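Local structure of mRNA-binding protein PUF3 (Saccharomyces cerevisiae, 3K49) at residues Glu35-Gln40 with Ile70-Asp75; Met24-Ile29 with Arg44-Glu49; Gln100-Met105 with Arg130-Leu135. The protein binds a recognition sequence in the 3'-UTR of COX17 mRNA and promotes its deadenylation and decay, regulating mainly messages for mitochondrial proteins. All coordinates share one frame; numbering follows the deposited sequence.

Overall arrangement
The three contacts lie in the N-terminal part of the curved, all-helical Pumilio homology domain. Interaction 1 joins Pumilio 1 to Pumilio 2, interaction 2 packs segment 24-29 against helix 40-50, and interaction 3 joins two parts of Pumilio 3. Interactions 1 and 2, centres 14 Å apart, share a core: Cys37 SG meets Ile46 CD1 at 3.6 Å, and Phe36 packs on Ile29, Phe45 and Ile46. Both reach A10 of the RNA, chain B, through Gln40, Arg44 and Gln47. Interaction 3, centred 21 Å from interaction 1, touches it through Ile70 and Phe101, but its nearest atom is about 12 Å from the RNA. Interactions 2 and 3 do not touch (nearest atoms about 15 Å apart).

Interaction 1: Glu35-Gln40 with Ile70-Asp75; sequences EFCKDQ and IELSND. With nucleotides of chain B.
Cys37 and Leu72 form the buried half of this contact between helix 33-37 of Pumilio 1 and helix 69-74 of Pumilio 2. Both leucine methyls stand about equally close to the cysteine, with CD2 4.0 Å from Cys37 CB. Ile46 and Val81 also touch Cys37, while Ile82 touches Leu72, so the helices following in the chain extend this apolar core.

Toward solvent the contact rests on Lys38. Its chain runs extended beyond CG, with CG 3.8 Å from Leu72 CD2, crosses Glu71 at about a right angle and ends at that carboxylate. Lys38 NZ gives a hydrogen bond of 2.6 Å to Glu71 OE2, part of a salt bridge, approaching from above the carboxylate plane (59° out of it). Asp75 lies against the lysine methylenes without reaching the ammonium, OD1 3.7 Å from Lys38 CG; its OD2 is instead taken by the backbone N of Phe77 and Gly78. Just beyond the turn, Gln40 OE1 accepts a 3.2 Å hydrogen bond from O2' of A10 of chain B.

These two segments are thus joined by an apolar centre and one salt bridge at its margin, whose electrostatic strength solvent would probably weaken.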
loop_
_atom_site.group_PDB
_atom_site.type_symbol
_atom_site.label_atom_id
_atom_site.label_comp_id
_atom_site.label_asym_id
_atom_site.label_seq_id
_atom_site.Cartn_x
_atom_site.Cartn_y
_atom_site.Cartn_z
ATOM N N GLU A 35 6.952 7.909 34.834
ATOM C CA GLU A 35 8.074 6.980 34.872
ATOM C C GLU A 35 7.631 5.555 34.532
ATOM O O GLU A 35 8.431 4.729 34.109
ATOM C CB GLU A 35 8.746 7.041 36.250
ATOM C CG GLU A 35 9.579 5.826 36.637
ATOM C CD GLU A 35 9.689 5.659 38.156
ATOM O OE1 GLU A 35 9.715 6.682 38.882
ATOM O OE2 GLU A 35 9.737 4.498 38.623
ATOM N N PHE A 36 6.353 5.257 34.724
ATOM C CA PHE A 36 5.825 3.978 34.250
ATOM C C PHE A 36 5.624 3.977 32.744
ATOM O O PHE A 36 5.824 2.958 32.082
ATOM C CB PHE A 36 4.513 3.641 34.940
ATOM C CG PHE A 36 4.653 2.625 36.035
ATOM C CD1 PHE A 36 5.309 2.944 37.214
ATOM C CD2 PHE A 36 4.129 1.350 35.886
ATOM C CE1 PHE A 36 5.439 2.017 38.228
ATOM C CE2 PHE A 36 4.256 0.414 36.897
ATOM C CZ PHE A 36 4.918 0.751 38.072
ATOM N N CYS A 37 5.231 5.128 32.209
ATOM C CA CYS A 37 4.989 5.274 30.787
ATOM C C CYS A 37 6.282 5.238 29.972
ATOM O O CYS A 37 6.283 4.754 28.836
ATOM C CB CYS A 37 4.245 6.578 30.505
ATOM S SG CYS A 37 2.592 6.658 31.192
ATOM N N LYS A 38 7.379 5.749 30.537
ATOM C CA LYS A 38 8.632 5.804 29.779
ATOM C C LYS A 38 9.410 4.504 29.865
ATOM O O LYS A 38 10.483 4.370 29.286
ATOM C CB LYS A 38 9.504 6.984 30.201
ATOM C CG LYS A 38 8.888 8.332 29.878
ATOM C CD LYS A 38 9.834 9.449 30.243
ATOM C CE LYS A 38 9.215 10.814 29.997
ATOM N NZ LYS A 38 9.901 11.865 30.805
ATOM N N ASP A 39 8.852 3.545 30.588
ATOM C CA ASP A 39 9.486 2.252 30.781
ATOM C C ASP A 39 8.737 1.231 29.947
ATOM O O ASP A 39 7.510 1.264 29.899
ATOM C CB ASP A 39 9.402 1.869 32.257
ATOM C CG ASP A 39 10.015 0.517 32.542
ATOM O OD1 ASP A 39 11.257 0.379 32.410
ATOM O OD2 ASP A 39 9.251 -0.400 32.912
ATOM N N GLN A 40 9.445 0.312 29.298
ATOM C CA GLN A 40 8.751 -0.619 28.402
ATOM C C GLN A 40 7.704 -1.462 29.127
ATOM O O GLN A 40 6.553 -1.558 28.695
ATOM C CB GLN A 40 9.719 -1.538 27.656
ATOM C CG GLN A 40 8.991 -2.644 26.889
ATOM C CD GLN A 40 9.866 -3.380 25.894
ATOM O OE1 GLN A 40 9.369 -4.122 25.048
ATOM N NE2 GLN A 40 11.171 -3.182 25.988
ATOM N N ILE A 70 2.820 15.702 25.226
ATOM C CA ILE A 70 3.720 15.912 24.087
ATOM C C ILE A 70 4.978 15.061 24.226
ATOM O O ILE A 70 5.351 14.334 23.308
ATOM C CB ILE A 70 4.159 17.376 23.965
ATOM C CG1 ILE A 70 3.048 18.225 23.358
ATOM C CG2 ILE A 70 5.432 17.477 23.128
ATOM C CD1 ILE A 70 2.491 17.649 22.069
ATOM N N GLU A 71 5.626 15.144 25.385
ATOM C CA GLU A 71 6.833 14.358 25.638
ATOM C C GLU A 71 6.609 12.848 25.516
ATOM O O GLU A 71 7.374 12.143 24.853
ATOM C CB GLU A 71 7.418 14.695 27.010
ATOM C CG GLU A 71 8.653 13.886 27.350
ATOM C CD GLU A 71 9.101 14.066 28.788
ATOM O OE1 GLU A 71 8.294 14.544 29.619
ATOM O OE2 GLU A 71 10.267 13.725 29.085
ATOM N N LEU A 72 5.554 12.352 26.149
ATOM C CA LEU A 72 5.188 10.948 26.002
ATOM C C LEU A 72 4.907 10.592 24.550
ATOM O O LEU A 72 5.261 9.497 24.081
ATOM C CB LEU A 72 3.987 10.597 26.886
ATOM C CG LEU A 72 4.305 10.703 28.381
ATOM C CD1 LEU A 72 3.127 10.249 29.225
ATOM C CD2 LEU A 72 5.591 9.916 28.715
ATOM N N SER A 73 4.269 11.509 23.831
ATOM C CA SER A 73 3.953 11.244 22.429
ATOM C C SER A 73 5.227 10.963 21.647
ATOM O O SER A 73 5.207 10.190 20.687
ATOM C CB SER A 73 3.192 12.407 21.791
ATOM O OG SER A 73 1.884 12.481 22.321
ATOM N N ASN A 74 6.328 11.589 22.069
ATOM C CA ASN A 74 7.621 11.427 21.412
ATOM C C ASN A 74 8.418 10.230 21.917
ATOM O O ASN A 74 9.425 9.852 21.326
ATOM C CB ASN A 74 8.470 12.686 21.589
ATOM C CG ASN A 74 7.873 13.895 20.901
ATOM O OD1 ASN A 74 7.048 13.766 19.996
ATOM N ND2 ASN A 74 8.291 15.083 21.322
ATOM N N ASP A 75 7.968 9.627 23.009
ATOM C CA ASP A 75 8.747 8.575 23.658
ATOM C C ASP A 75 8.482 7.192 23.081
ATOM O O ASP A 75 7.357 6.855 22.733
ATOM C CB ASP A 75 8.514 8.587 25.166
ATOM C CG ASP A 75 9.395 7.582 25.906
ATOM O OD1 ASP A 75 10.392 7.995 26.565
ATOM O OD2 ASP A 75 9.087 6.373 25.814
ATOM P P A B 10 10.162 -2.214 17.004
ATOM O OP1 A B 10 11.580 -2.511 16.706
ATOM O OP2 A B 10 9.083 -3.015 16.373
ATOM O "O5'" A B 10 9.948 -2.252 18.586
ATOM C "C5'" A B 10 10.627 -1.320 19.421
ATOM C "C4'" A B 10 10.594 -1.769 20.866
ATOM O "O4'" A B 10 9.305 -1.409 21.435
ATOM C "C3'" A B 10 10.778 -3.263 21.129
ATOM O "O3'" A B 10 11.380 -3.440 22.409
ATOM C "C2'" A B 10 9.339 -3.739 21.246
ATOM O "O2'" A B 10 9.212 -4.926 22.006
ATOM C "C1'" A B 10 8.709 -2.555 21.987
ATOM N N9 A B 10 7.256 -2.464 21.848
ATOM C C8 A B 10 6.483 -2.864 20.787
ATOM N N7 A B 10 5.195 -2.693 20.978
ATOM C C5 A B 10 5.117 -2.132 22.243
ATOM C C6 A B 10 4.025 -1.716 23.033
ATOM N N6 A B 10 2.757 -1.787 22.627
ATOM N N1 A B 10 4.289 -1.211 24.256
ATOM C C2 A B 10 5.564 -1.117 24.654
ATOM N N3 A B 10 6.672 -1.462 24.003
ATOM C C4 A B 10 6.377 -1.971 22.790
#

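Interaction 2: Met24-Ile29 with Arg44-Glu49. With nucleotides of chain B.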
loop_
_atom_site.group_PDB
_atom_site.type_symbol
_atom_site.label_atom_id
_atom_site.label_comp_id
_atom_site.label_asym_id
_atom_site.label_seq_id
_atom_site.Cartn_x
_atom_site.Cartn_y
_atom_site.Cartn_z
ATOM N N MET A 24 -0.698 -5.536 40.655
ATOM C CA MET A 24 -0.966 -4.129 40.886
ATOM C C MET A 24 -2.098 -3.651 39.991
ATOM O O MET A 24 -2.542 -4.356 39.078
ATOM C CB MET A 24 0.279 -3.302 40.596
ATOM C CG MET A 24 1.523 -3.757 41.328
ATOM S SD MET A 24 2.933 -2.744 40.858
ATOM C CE MET A 24 2.196 -1.111 40.881
ATOM N N SER A 25 -2.567 -2.443 40.268
ATOM C CA SER A 25 -3.504 -1.772 39.388
ATOM C C SER A 25 -3.116 -0.304 39.322
ATOM O O SER A 25 -2.207 0.143 40.019
ATOM C CB SER A 25 -4.935 -1.927 39.895
ATOM O OG SER A 25 -5.124 -1.224 41.111
ATOM N N LEU A 26 -3.824 0.444 38.496
ATOM C CA LEU A 26 -3.492 1.839 38.246
ATOM C C LEU A 26 -3.459 2.707 39.501
ATOM O O LEU A 26 -2.741 3.717 39.550
ATOM C CB LEU A 26 -4.445 2.420 37.198
ATOM C CG LEU A 26 -4.284 1.717 35.844
ATOM C CD1 LEU A 26 -5.202 2.310 34.786
ATOM C CD2 LEU A 26 -2.816 1.808 35.418
ATOM N N LYS A 27 -4.219 2.308 40.518
ATOM C CA LYS A 27 -4.303 3.094 41.742
ATOM C C LYS A 27 -3.027 2.955 42.562
ATOM O O LYS A 27 -2.763 3.749 43.456
ATOM C CB LYS A 27 -5.520 2.678 42.576
ATOM C CG LYS A 27 -5.322 1.404 43.387
ATOM C CD LYS A 27 -6.662 0.798 43.781
ATOM C CE LYS A 27 -6.494 -0.550 44.465
ATOM N NZ LYS A 27 -7.634 -1.467 44.129
ATOM N N ASP A 28 -2.233 1.942 42.253
ATOM C CA ASP A 28 -1.013 1.677 43.003
ATOM C C ASP A 28 0.162 2.555 42.567
ATOM O O ASP A 28 1.179 2.629 43.258
ATOM C CB ASP A 28 -0.641 0.195 42.876
ATOM C CG ASP A 28 -1.664 -0.724 43.546
ATOM O OD1 ASP A 28 -2.025 -0.440 44.708
ATOM O OD2 ASP A 28 -2.110 -1.717 42.920
ATOM N N ILE A 29 0.023 3.226 41.429
ATOM C CA ILE A 29 1.151 3.926 40.843
ATOM C C ILE A 29 0.953 5.425 40.805
ATOM O O ILE A 29 1.685 6.111 40.105
ATOM C CB ILE A 29 1.454 3.420 39.407
ATOM C CG1 ILE A 29 0.490 4.044 38.389
ATOM C CG2 ILE A 29 1.369 1.893 39.348
ATOM C CD1 ILE A 29 0.509 3.358 37.035
ATOM N N ARG A 44 3.499 -1.282 28.878
ATOM C CA ARG A 44 2.604 -2.352 28.473
ATOM C C ARG A 44 1.574 -2.615 29.584
ATOM O O ARG A 44 0.408 -2.916 29.319
ATOM C CB ARG A 44 3.398 -3.612 28.119
ATOM C CG ARG A 44 4.265 -3.469 26.880
ATOM C CD ARG A 44 5.025 -4.752 26.587
ATOM N NE ARG A 44 5.862 -4.634 25.395
ATOM C CZ ARG A 44 5.428 -4.834 24.158
ATOM N NH1 ARG A 44 4.163 -5.162 23.941
ATOM N NH2 ARG A 44 6.261 -4.704 23.134
ATOM N N PHE A 45 2.012 -2.498 30.830
ATOM C CA PHE A 45 1.109 -2.596 31.962
ATOM C C PHE A 45 -0.001 -1.549 31.849
ATOM O O PHE A 45 -1.180 -1.892 31.923
ATOM C CB PHE A 45 1.881 -2.429 33.275
ATOM C CG PHE A 45 1.002 -2.217 34.491
ATOM C CD1 PHE A 45 0.360 -3.292 35.101
ATOM C CD2 PHE A 45 0.837 -0.951 35.035
ATOM C CE1 PHE A 45 -0.430 -3.110 36.229
ATOM C CE2 PHE A 45 0.036 -0.759 36.163
ATOM C CZ PHE A 45 -0.589 -1.841 36.763
ATOM N N ILE A 46 0.367 -0.277 31.675
ATOM C CA ILE A 46 -0.639 0.777 31.677
ATOM C C ILE A 46 -1.585 0.606 30.497
ATOM O O ILE A 46 -2.800 0.800 30.618
ATOM C CB ILE A 46 -0.039 2.181 31.646
ATOM C CG1 ILE A 46 0.567 2.537 32.997
ATOM C CG2 ILE A 46 -1.119 3.214 31.310
ATOM C CD1 ILE A 46 1.223 3.925 33.030
ATOM N N GLN A 47 -1.027 0.219 29.358
ATOM C CA GLN A 47 -1.836 0.007 28.165
ATOM C C GLN A 47 -2.940 -1.007 28.442
ATOM O O GLN A 47 -4.081 -0.837 28.030
ATOM C CB GLN A 47 -0.963 -0.471 26.997
ATOM C CG GLN A 47 -0.081 0.616 26.378
ATOM C CD GLN A 47 1.064 0.023 25.593
ATOM O OE1 GLN A 47 0.856 -0.803 24.711
ATOM N NE2 GLN A 47 2.291 0.436 25.918
ATOM N N ARG A 48 -2.565 -2.065 29.140
ATOM C CA ARG A 48 -3.429 -3.188 29.426
ATOM C C ARG A 48 -4.537 -2.761 30.405
ATOM O O ARG A 48 -5.715 -3.051 30.196
ATOM C CB ARG A 48 -2.564 -4.301 30.011
ATOM C CG ARG A 48 -3.208 -5.654 30.167
ATOM C CD ARG A 48 -2.270 -6.535 30.979
ATOM N NE ARG A 48 -0.880 -6.355 30.554
ATOM C CZ ARG A 48 0.181 -6.496 31.347
ATOM N NH1 ARG A 48 0.025 -6.807 32.627
ATOM N NH2 ARG A 48 1.406 -6.310 30.864
ATOM N N GLU A 49 -4.158 -2.055 31.462
ATOM C CA GLU A 49 -5.126 -1.562 32.436
ATOM C C GLU A 49 -6.097 -0.546 31.841
ATOM O O GLU A 49 -7.256 -0.498 32.245
ATOM C CB GLU A 49 -4.421 -0.949 33.648
ATOM C CG GLU A 49 -3.625 -1.953 34.466
ATOM C CD GLU A 49 -4.463 -3.162 34.857
ATOM O OE1 GLU A 49 -5.379 -3.001 35.696
ATOM O OE2 GLU A 49 -4.209 -4.267 34.319
ATOM P P A B 10 10.162 -2.214 17.004
ATOM O OP1 A B 10 11.580 -2.511 16.706
ATOM O OP2 A B 10 9.083 -3.015 16.373
ATOM O "O5'" A B 10 9.948 -2.252 18.586
ATOM C "C5'" A B 10 10.627 -1.320 19.421
ATOM C "C4'" A B 10 10.594 -1.769 20.866
ATOM O "O4'" A B 10 9.305 -1.409 21.435
ATOM C "C3'" A B 10 10.778 -3.263 21.129
ATOM O "O3'" A B 10 11.380 -3.440 22.409
ATOM C "C2'" A B 10 9.339 -3.739 21.246
ATOM O "O2'" A B 10 9.212 -4.926 22.006
ATOM C "C1'" A B 10 8.709 -2.555 21.987
ATOM N N9 A B 10 7.256 -2.464 21.848
ATOM C C8 A B 10 6.483 -2.864 20.787
ATOM N N7 A B 10 5.195 -2.693 20.978
ATOM C C5 A B 10 5.117 -2.132 22.243
ATOM C C6 A B 10 4.025 -1.716 23.033
ATOM N N6 A B 10 2.757 -1.787 22.627
ATOM N N1 A B 10 4.289 -1.211 24.256
ATOM C C2 A B 10 5.564 -1.117 24.654
ATOM N N3 A B 10 6.672 -1.462 24.003
ATOM C C4 A B 10 6.377 -1.971 22.790
#
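Leu26 slides past Phe45 and Glu49, running opposite to both, and supplies much of the apolar contact. Leu26 CG lies 3.5 Å from Glu49 CB, so the aliphatic root of the glutamate serves as a hydrophobic surface, while Leu26 CD2 reaches Phe45 CE2 at 3.9 Å. Beside it, Ile29 CD1 meets the Ile46 CD1 methyl at 4.1 Å. Phe45 has CG anti to the backbone N (chi1 168°), which carries its ring out from the helix into the bend of 24-29. Glu49 CG sits over one face of that ring, offset toward the rim, and Phe36 and Leu11 add to its surroundings.

Main-chain atoms meet the ring at its edge. The carbonyl oxygen of Met24 lies in the ring plane, 3.8 Å from Phe45 CE1, and the backbone of Ser25 comes up to CZ.

The segment 44-49 belongs to the helix that Pumilio repeats turn toward the RNA on the concave face of the superhelix. Its buried side takes Phe45 and Ile46, while Arg44 and Gln47 face the nucleotide.

Polar bonds serve two separate ends. Within 24-29, Asp28 OD2 accepts from Ser25 N at 2.8 Å, on the anti side and slightly out of the carboxylate plane, which ties the 3-10 turn to its start. At the RNA, Gln47 reads the adenine of A10 of chain B with both ends of its amide: OE1 accepts from N6 at 3.0 Å (168°), and NE2 donates to N1 at 3.1 Å (160°). Gln47 NE2 also bonds to Ser43 OG, which probably steadies the amide. Arg44 stretches along the base, its CG 3.5 Å from N1 of A10 and its guanidinium over one face of the adenine, although the exact place of NH2 is doubtful.

Interaction 3: Gln100-Met105 with Arg130-Leu135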
loop_
_atom_site.group_PDB
_atom_site.type_symbol
_atom_site.label_atom_id
_atom_site.label_comp_id
_atom_site.label_asym_id
_atom_site.label_seq_id
_atom_site.Cartn_x
_atom_site.Cartn_y
_atom_site.Cartn_z
ATOM N N GLN A 100 -3.522 20.182 22.973
ATOM C CA GLN A 100 -2.066 20.212 23.103
ATOM C C GLN A 100 -1.349 19.957 21.769
ATOM O O GLN A 100 -0.136 20.147 21.665
ATOM C CB GLN A 100 -1.590 19.203 24.143
ATOM C CG GLN A 100 -1.788 19.660 25.567
ATOM C CD GLN A 100 -1.217 18.674 26.548
ATOM O OE1 GLN A 100 -0.165 18.080 26.300
ATOM N NE2 GLN A 100 -1.911 18.477 27.668
ATOM N N PHE A 101 -2.095 19.506 20.762
ATOM C CA PHE A 101 -1.500 19.221 19.461
ATOM C C PHE A 101 -1.556 20.465 18.581
ATOM O O PHE A 101 -0.662 20.693 17.756
ATOM C CB PHE A 101 -2.176 18.028 18.773
ATOM C CG PHE A 101 -1.942 16.711 19.466
ATOM C CD1 PHE A 101 -0.932 16.571 20.414
ATOM C CD2 PHE A 101 -2.721 15.604 19.154
ATOM C CE1 PHE A 101 -0.711 15.351 21.062
ATOM C CE2 PHE A 101 -2.504 14.377 19.784
ATOM C CZ PHE A 101 -1.496 14.247 20.744
ATOM N N LYS A 102 -2.595 21.279 18.782
ATOM C CA LYS A 102 -2.767 22.529 18.039
ATOM C C LYS A 102 -1.499 23.373 18.035
ATOM O O LYS A 102 -0.944 23.673 19.091
ATOM C CB LYS A 102 -3.927 23.348 18.604
ATOM C CG LYS A 102 -5.305 22.786 18.289
ATOM C CD LYS A 102 -6.381 23.705 18.846
ATOM C CE LYS A 102 -7.593 22.933 19.362
ATOM N NZ LYS A 102 -8.507 23.811 20.149
ATOM N N GLY A 103 -1.050 23.743 16.836
ATOM C CA GLY A 103 0.166 24.521 16.654
ATOM C C GLY A 103 1.405 23.653 16.574
ATOM O O GLY A 103 2.502 24.163 16.368
ATOM N N ASN A 104 1.229 22.341 16.738
ATOM C CA ASN A 104 2.354 21.409 16.786
ATOM C C ASN A 104 2.231 20.260 15.819
ATOM O O ASN A 104 3.046 19.342 15.854
ATOM C CB ASN A 104 2.528 20.841 18.194
ATOM C CG ASN A 104 2.630 21.921 19.244
ATOM O OD1 ASN A 104 3.582 22.699 19.249
ATOM N ND2 ASN A 104 1.640 21.981 20.140
ATOM N N MET A 105 1.220 20.308 14.956
ATOM C CA MET A 105 1.000 19.227 14.003
ATOM C C MET A 105 2.243 18.837 13.239
ATOM O O MET A 105 2.607 17.664 13.231
ATOM C CB MET A 105 -0.121 19.553 13.013
ATOM C CG MET A 105 -1.426 18.863 13.335
ATOM S SD MET A 105 -1.273 17.063 13.367
ATOM C CE MET A 105 -1.533 16.645 11.640
ATOM N N ARG A 130 -10.256 16.711 13.172
ATOM C CA ARG A 130 -9.351 16.145 12.177
ATOM C C ARG A 130 -8.854 17.212 11.212
ATOM O O ARG A 130 -7.644 17.425 11.054
ATOM C CB ARG A 130 -10.036 15.044 11.385
ATOM C CG ARG A 130 -10.174 13.756 12.113
ATOM C CD ARG A 130 -11.075 12.834 11.322
ATOM N NE ARG A 130 -11.710 11.883 12.217
ATOM C CZ ARG A 130 -12.878 11.308 11.979
ATOM N NH1 ARG A 130 -13.537 11.593 10.863
ATOM N NH2 ARG A 130 -13.392 10.463 12.867
ATOM N N ILE A 131 -9.798 17.894 10.577
ATOM C CA ILE A 131 -9.467 18.877 9.555
ATOM C C ILE A 131 -8.721 20.057 10.193
ATOM O O ILE A 131 -7.761 20.599 9.633
ATOM C CB ILE A 131 -10.728 19.319 8.750
ATOM C CG1 ILE A 131 -10.348 20.377 7.714
ATOM C CG2 ILE A 131 -11.821 19.820 9.678
ATOM C CD1 ILE A 131 -9.251 19.915 6.748
ATOM N N GLU A 132 -9.142 20.425 11.391
ATOM C CA GLU A 132 -8.497 21.501 12.133
ATOM C C GLU A 132 -7.005 21.236 12.323
ATOM O O GLU A 132 -6.180 22.127 12.117
ATOM C CB GLU A 132 -9.188 21.660 13.485
ATOM C CG GLU A 132 -8.868 22.924 14.250
ATOM C CD GLU A 132 -9.544 22.936 15.621
ATOM O OE1 GLU A 132 -8.897 23.358 16.603
ATOM O OE2 GLU A 132 -10.717 22.506 15.725
ATOM N N LEU A 133 -6.665 20.009 12.715
ATOM C CA LEU A 133 -5.265 19.591 12.852
ATOM C C LEU A 133 -4.527 19.491 11.507
ATOM O O LEU A 133 -3.404 19.972 11.365
ATOM C CB LEU A 133 -5.177 18.246 13.582
ATOM C CG LEU A 133 -5.421 18.270 15.090
ATOM C CD1 LEU A 133 -5.253 16.875 15.653
ATOM C CD2 LEU A 133 -4.473 19.262 15.799
ATOM N N VAL A 134 -5.167 18.855 10.533
ATOM C CA VAL A 134 -4.550 18.650 9.231
ATOM C C VAL A 134 -4.265 19.960 8.479
ATOM O O VAL A 134 -3.272 20.060 7.765
ATOM C CB VAL A 134 -5.383 17.683 8.363
ATOM C CG1 VAL A 134 -4.853 17.661 6.944
ATOM C CG2 VAL A 134 -5.357 16.278 8.979
ATOM N N LEU A 135 -5.124 20.962 8.662
ATOM C CA LEU A 135 -4.932 22.279 8.047
ATOM C C LEU A 135 -3.564 22.884 8.335
ATOM O O LEU A 135 -3.107 23.776 7.618
ATOM C CB LEU A 135 -6.028 23.251 8.495
ATOM C CG LEU A 135 -7.153 23.510 7.493
ATOM C CD1 LEU A 135 -8.516 23.363 8.130
ATOM C CD2 LEU A 135 -7.004 24.879 6.876
#
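Lys102 NZ lies between two carboxylates, bound more closely by Asp99, just before its own segment, and more loosely by Glu132 across the contact. The salt bridge to Glu132 OE1 is long, 3.6 Å from NZ; the lysine chain, bent at chi3 (-144°), lays its methylenes against the acid, and Lys102 CE is 3.1 Å from that same oxygen.

Inward from these charges the contact is apolar. Leu133 sends CD2 between Phe101 and Met105, standing 4.0 Å from Phe101 CB. The phenylalanine ring itself leads away, to pack on helices 69-74 and 114-124. Met105 crosses Leu133 at about a right angle, its CG 3.0 Å from Leu133 O and 3.8 Å from Leu133 CB. The methionine chain folds at both chi2 and chi3, so that SD and CE curl over the backbone of Leu133 and CE nears Val134. With an alanine here, CG, SD and CE are gone, and a gap would probably open beside Leu133 and its carbonyl.

Both segments belong to Pumilio 3, one of the alpha-helical repeats stacked into the superhelix: the turn leaving helix 91-101 is set against the later part of helix 127-134. This turn is a type II beta turn from Phe101 to Asn104, closed by Asn104 N to Phe101 O at 2.7 Å. Gly103 occupies its third position with a positive phi (87°).

Asn104 ND2 adds a tilted bond to Gln100 O at 3.0 Å, from above the carbonyl plane. Beyond the contact, the carboxylate of Glu136 receives the backbone N of Gly103 on one oxygen and that of Met105 on the other, pinning the turn to the residues that follow Leu135.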